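Local coordinates for uncharacterized protein (PDB 4E6F) that is of unknown function but belongs to the DUF4468 family, whose domain has a TBP-like fold, at residues Q40-R52 against F158-F170. Sequence-based numbering, arbitrary orientation.
Sequences QIYDTMTKWMDER and FADDMFMDVAVAF. With EDO (1,2-ethanediol), chain F.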
loop_
_atom_site.group_PDB
_atom_site.type_symbol
_atom_site.label_atom_id
_atom_site.label_comp_id
_atom_site.label_asym_id
_atom_site.label_seq_id
_atom_site.Cartn_x
_atom_site.Cartn_y
_atom_site.Cartn_z
ATOM N N GLN A 40 19.297 13.460 1.663
ATOM C CA GLN A 40 18.859 13.383 0.263
ATOM C C GLN A 40 17.633 12.444 0.098
ATOM O O GLN A 40 16.711 12.722 -0.675
ATOM C CB GLN A 40 20.022 12.857 -0.610
ATOM C CG GLN A 40 21.249 13.779 -0.584
ATOM C CD GLN A 40 22.337 13.191 -1.457
ATOM O OE1 GLN A 40 23.059 12.289 -1.048
ATOM N NE2 GLN A 40 22.464 13.660 -2.685
ATOM N N ILE A 41 17.650 11.329 0.814
ATOM C CA ILE A 41 16.549 10.343 0.745
ATOM C C ILE A 41 15.283 10.953 1.354
ATOM O O ILE A 41 14.184 10.855 0.773
ATOM C CB ILE A 41 16.971 9.040 1.453
ATOM C CG1 ILE A 41 18.160 8.375 0.691
ATOM C CG2 ILE A 41 15.775 8.047 1.563
ATOM C CD1 ILE A 41 18.821 7.231 1.459
ATOM N N TYR A 42 15.456 11.602 2.530
ATOM C CA TYR A 42 14.354 12.248 3.235
ATOM C C TYR A 42 13.701 13.314 2.326
ATOM O O TYR A 42 12.470 13.382 2.259
ATOM C CB TYR A 42 14.883 12.852 4.551
ATOM C CG TYR A 42 13.859 13.685 5.287
ATOM C CD1 TYR A 42 12.966 13.102 6.184
ATOM C CD2 TYR A 42 13.817 15.067 5.129
ATOM C CE1 TYR A 42 12.023 13.876 6.871
ATOM C CE2 TYR A 42 12.878 15.846 5.804
ATOM C CZ TYR A 42 11.983 15.244 6.670
ATOM O OH TYR A 42 11.082 16.033 7.345
ATOM N N ASP A 43 14.519 14.148 1.626
ATOM C CA ASP A 43 13.957 15.179 0.756
ATOM C C ASP A 43 13.260 14.568 -0.448
ATOM O O ASP A 43 12.236 15.087 -0.878
ATOM C CB ASP A 43 15.024 16.184 0.317
ATOM C CG ASP A 43 15.606 17.000 1.463
ATOM O OD1 ASP A 43 14.910 17.167 2.496
ATOM O OD2 ASP A 43 16.729 17.498 1.312
ATOM N N THR A 44 13.793 13.461 -1.001
ATOM C CA THR A 44 13.136 12.808 -2.140
ATOM C C THR A 44 11.788 12.237 -1.722
ATOM O O THR A 44 10.804 12.317 -2.469
ATOM C CB THR A 44 14.041 11.690 -2.698
ATOM O OG1 THR A 44 15.291 12.262 -3.089
ATOM C CG2 THR A 44 13.420 10.956 -3.881
HETATM N N MSE A 45 11.762 11.633 -0.526
HETATM C CA MSE A 45 10.560 10.973 -0.004
HETATM C C MSE A 45 9.481 11.978 0.449
HETATM O O MSE A 45 8.283 11.693 0.267
HETATM C CB MSE A 45 10.938 9.992 1.093
HETATM C CG MSE A 45 11.623 8.738 0.515
HETATM SE SE MSE A 45 10.318 7.653 -0.545
HETATM C CE MSE A 45 10.704 8.306 -2.378
ATOM N N THR A 46 9.880 13.157 0.998
ATOM C CA THR A 46 8.848 14.136 1.374
ATOM C C THR A 46 8.177 14.652 0.099
ATOM O O THR A 46 6.937 14.736 0.068
ATOM C CB THR A 46 9.384 15.276 2.251
ATOM O OG1 THR A 46 10.500 15.878 1.615
ATOM C CG2 THR A 46 9.742 14.830 3.654
ATOM N N LYS A 47 8.970 14.964 -0.961
ATOM C CA LYS A 47 8.402 15.436 -2.221
ATOM C C LYS A 47 7.527 14.346 -2.838
ATOM O O LYS A 47 6.417 14.626 -3.288
ATOM C CB LYS A 47 9.509 15.870 -3.200
ATOM C CG LYS A 47 10.126 17.218 -2.858
ATOM N N TRP A 48 8.003 13.097 -2.839
ATOM C CA TRP A 48 7.206 12.012 -3.406
ATOM C C TRP A 48 5.881 11.852 -2.650
ATOM O O TRP A 48 4.811 11.801 -3.276
ATOM C CB TRP A 48 7.967 10.675 -3.397
ATOM C CG TRP A 48 7.059 9.514 -3.701
ATOM C CD1 TRP A 48 6.543 9.180 -4.919
ATOM C CD2 TRP A 48 6.413 8.659 -2.741
ATOM N NE1 TRP A 48 5.622 8.170 -4.785
ATOM C CE2 TRP A 48 5.526 7.825 -3.456
ATOM C CE3 TRP A 48 6.525 8.499 -1.346
ATOM C CZ2 TRP A 48 4.736 6.857 -2.828
ATOM C CZ3 TRP A 48 5.734 7.541 -0.717
ATOM C CH2 TRP A 48 4.833 6.754 -1.451
HETATM N N MSE A 49 5.950 11.746 -1.316
HETATM C CA MSE A 49 4.722 11.509 -0.579
HETATM C C MSE A 49 3.755 12.683 -0.711
HETATM O O MSE A 49 2.554 12.470 -0.827
HETATM C CB MSE A 49 4.978 11.195 0.896
HETATM C CG MSE A 49 3.736 10.548 1.503
HETATM SE SE MSE A 49 3.803 10.394 3.428
HETATM C CE MSE A 49 5.278 9.148 3.538
ATOM N N ASP A 50 4.292 13.918 -0.715
ATOM C CA ASP A 50 3.442 15.095 -0.870
ATOM C C ASP A 50 2.674 15.029 -2.196
ATOM O O ASP A 50 1.457 15.178 -2.212
ATOM C CB ASP A 50 4.294 16.371 -0.799
ATOM C CG ASP A 50 3.499 17.654 -0.800
ATOM O OD1 ASP A 50 2.356 17.643 -0.304
ATOM O OD2 ASP A 50 4.033 18.672 -1.259
ATOM N N GLU A 51 3.390 14.772 -3.307
ATOM C CA GLU A 51 2.748 14.696 -4.615
ATOM C C GLU A 51 1.828 13.484 -4.728
ATOM O O GLU A 51 0.724 13.594 -5.271
ATOM C CB GLU A 51 3.802 14.677 -5.734
ATOM C CG GLU A 51 4.557 15.992 -5.881
ATOM C CD GLU A 51 3.729 17.229 -6.186
ATOM O OE1 GLU A 51 2.788 17.139 -7.008
ATOM O OE2 GLU A 51 4.021 18.292 -5.595
ATOM N N ARG A 52 2.247 12.327 -4.192
ATOM C CA ARG A 52 1.439 11.111 -4.253
ATOM C C ARG A 52 0.110 11.281 -3.503
ATOM O O ARG A 52 -0.928 10.815 -3.968
ATOM C CB ARG A 52 2.237 9.904 -3.706
ATOM C CG ARG A 52 1.451 8.595 -3.581
ATOM C CD ARG A 52 0.934 8.092 -4.939
ATOM N NE ARG A 52 0.180 6.853 -4.791
ATOM C CZ ARG A 52 -1.070 6.773 -4.346
ATOM N NH1 ARG A 52 -1.748 7.878 -4.031
ATOM N NH2 ARG A 52 -1.650 5.591 -4.200
ATOM N N PHE A 158 -2.407 -2.670 -5.118
ATOM C CA PHE A 158 -2.286 -1.299 -4.656
ATOM C C PHE A 158 -0.917 -1.071 -3.978
ATOM O O PHE A 158 -0.239 -0.072 -4.253
ATOM C CB PHE A 158 -3.433 -1.008 -3.679
ATOM C CG PHE A 158 -3.378 0.371 -3.089
ATOM C CD1 PHE A 158 -3.972 1.442 -3.740
ATOM C CD2 PHE A 158 -2.730 0.601 -1.880
ATOM C CE1 PHE A 158 -3.916 2.727 -3.202
ATOM C CE2 PHE A 158 -2.652 1.898 -1.345
ATOM C CZ PHE A 158 -3.240 2.949 -2.020
ATOM N N ALA A 159 -0.516 -1.992 -3.094
ATOM C CA ALA A 159 0.779 -1.894 -2.420
ATOM C C ALA A 159 1.921 -2.004 -3.444
ATOM O O ALA A 159 2.867 -1.191 -3.404
ATOM C CB ALA A 159 0.910 -2.980 -1.365
ATOM N N ASP A 160 1.845 -2.988 -4.378
ATOM C CA ASP A 160 2.867 -3.123 -5.412
ATOM C C ASP A 160 2.992 -1.853 -6.243
ATOM O O ASP A 160 4.114 -1.450 -6.603
ATOM C CB ASP A 160 2.547 -4.298 -6.334
ATOM C CG ASP A 160 2.764 -5.650 -5.697
ATOM O OD1 ASP A 160 3.501 -5.717 -4.678
ATOM O OD2 ASP A 160 2.299 -6.666 -6.285
ATOM N N ASP A 161 1.846 -1.219 -6.543
ATOM C CA ASP A 161 1.849 0.016 -7.323
ATOM C C ASP A 161 2.586 1.127 -6.569
ATOM O O ASP A 161 3.359 1.887 -7.169
ATOM C CB ASP A 161 0.422 0.454 -7.656
ATOM C CG ASP A 161 0.380 1.573 -8.672
ATOM O OD1 ASP A 161 1.036 1.438 -9.740
ATOM O OD2 ASP A 161 -0.208 2.620 -8.362
HETATM N N MSE A 162 2.355 1.200 -5.266
HETATM C CA MSE A 162 3.000 2.211 -4.436
HETATM C C MSE A 162 4.501 2.014 -4.391
HETATM O O MSE A 162 5.256 2.986 -4.492
HETATM C CB MSE A 162 2.450 2.167 -3.022
HETATM C CG MSE A 162 3.049 3.263 -2.152
HETATM SE SE MSE A 162 2.098 3.440 -0.496
HETATM C CE MSE A 162 0.461 4.192 -1.165
ATOM N N PHE A 163 4.941 0.752 -4.237
ATOM C CA PHE A 163 6.365 0.464 -4.151
ATOM C C PHE A 163 7.055 0.738 -5.490
ATOM O O PHE A 163 8.200 1.197 -5.497
ATOM C CB PHE A 163 6.608 -0.954 -3.644
ATOM C CG PHE A 163 6.050 -1.161 -2.247
ATOM C CD1 PHE A 163 6.142 -0.150 -1.280
ATOM C CD2 PHE A 163 5.469 -2.369 -1.884
ATOM C CE1 PHE A 163 5.626 -0.336 0.007
ATOM C CE2 PHE A 163 4.947 -2.548 -0.592
ATOM C CZ PHE A 163 5.030 -1.533 0.338
HETATM N N MSE A 164 6.356 0.504 -6.614
HETATM C CA MSE A 164 6.889 0.866 -7.921
HETATM C C MSE A 164 7.019 2.407 -8.030
HETATM O O MSE A 164 8.037 2.914 -8.521
HETATM C CB MSE A 164 5.993 0.315 -9.055
HETATM C CG MSE A 164 6.417 0.771 -10.466
HETATM SE SE MSE A 164 8.240 0.259 -11.005
HETATM C CE MSE A 164 8.024 -1.688 -10.956
ATOM N N ASP A 165 5.997 3.146 -7.524
ATOM C CA ASP A 165 6.009 4.594 -7.550
ATOM C C ASP A 165 7.234 5.135 -6.817
ATOM O O ASP A 165 7.878 6.078 -7.289
ATOM C CB ASP A 165 4.730 5.135 -6.908
ATOM C CG ASP A 165 4.209 6.346 -7.619
ATOM O OD1 ASP A 165 3.963 6.253 -8.852
ATOM O OD2 ASP A 165 4.093 7.400 -6.972
ATOM N N VAL A 166 7.557 4.524 -5.660
ATOM C CA VAL A 166 8.724 4.921 -4.874
ATOM C C VAL A 166 10.007 4.627 -5.665
ATOM O O VAL A 166 10.919 5.468 -5.697
ATOM C CB VAL A 166 8.746 4.226 -3.499
ATOM C CG1 VAL A 166 10.083 4.443 -2.788
ATOM C CG2 VAL A 166 7.558 4.662 -2.624
ATOM N N ALA A 167 10.101 3.413 -6.262
ATOM C CA ALA A 167 11.299 3.039 -7.030
ATOM C C ALA A 167 11.541 4.070 -8.147
ATOM O O ALA A 167 12.685 4.487 -8.373
ATOM C CB ALA A 167 11.128 1.642 -7.626
ATOM N N VAL A 168 10.453 4.510 -8.806
ATOM C CA VAL A 168 10.509 5.525 -9.880
ATOM C C VAL A 168 10.981 6.876 -9.292
ATOM O O VAL A 168 11.795 7.570 -9.918
ATOM C CB VAL A 168 9.144 5.647 -10.625
ATOM C CG1 VAL A 168 9.139 6.817 -11.615
ATOM C CG2 VAL A 168 8.805 4.344 -11.342
ATOM N N ALA A 169 10.506 7.227 -8.079
ATOM C CA ALA A 169 10.964 8.460 -7.436
ATOM C C ALA A 169 12.484 8.416 -7.178
ATOM O O ALA A 169 13.134 9.467 -7.170
ATOM C CB ALA A 169 10.218 8.687 -6.128
ATOM N N PHE A 170 13.046 7.197 -6.981
ATOM C CA PHE A 170 14.491 7.051 -6.756
ATOM C C PHE A 170 15.268 6.865 -8.061
ATOM O O PHE A 170 16.491 6.702 -8.011
ATOM C CB PHE A 170 14.781 5.897 -5.776
ATOM C CG PHE A 170 14.460 6.211 -4.324
ATOM C CD1 PHE A 170 15.053 7.302 -3.679
ATOM C CD2 PHE A 170 13.618 5.387 -3.591
ATOM C CE1 PHE A 170 14.763 7.588 -2.338
ATOM C CE2 PHE A 170 13.351 5.652 -2.237
ATOM C CZ PHE A 170 13.928 6.753 -1.623
HETATM C C1 EDO F . 24.611 11.002 -4.127
HETATM O O1 EDO F . 24.106 12.175 -4.728
HETATM C C2 EDO F . 25.431 10.146 -5.135
HETATM O O2 EDO F . 26.508 10.895 -5.667
HETATM O O HOH W 1 -0.799 2.729 -4.853
HETATM O O HOH W 2 1.167 4.428 -5.833
#
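Trp48 sits as a knob among Met162, Asp165, Val166 and Ala169, its indole directed there by a CG anti to the backbone N (chi1 168°). Val166 CG2 lies over one face, 3.6 Å from the centroid of the six-membered ring, a CH-pi contact; Arg52 CB packs on the opposite face. At the edge, Trp48 NE1 donates to Asp165 OD2 (2.8 Å) in a nearly straight bond, 167° at the hydrogen, on the anti side and tilted out of the carboxylate plane while staying in the indole plane. Replacing Trp48 with an alanine is likely to leave Asp165 OD2 without its indole donor and to open a gap between Val166 and Arg52 CB. Further along, Met45 CE rests over the Phe170 ring, 4.0 Å from its centroid, and also touches Ala169 CB at 3.8 Å. Thr44 CG2 and Ile41 CG2 approach the same ring obliquely. At the other end, one water joins Arg52 NH2 (3.1 Å) to Phe158 O, while Glu79 takes the guanidinium in a salt bridge. Arg176 pairs with Asp165 OD1, a second-shell charge that probably steadies the carboxylate facing Trp48. The axes of segments 40-52 and 158-169 come within 10.5 Å, their N-to-C directions 132° apart, on one face of the antiparallel sheet of this TBP-like fold, where Met45 and Met162 reach strand 90-104. An apolar seam at Met45-Phe170 thus gives way to a charged, hydrated end, and the one direct hydrogen bond between the segments probably fixes the indole's rotation.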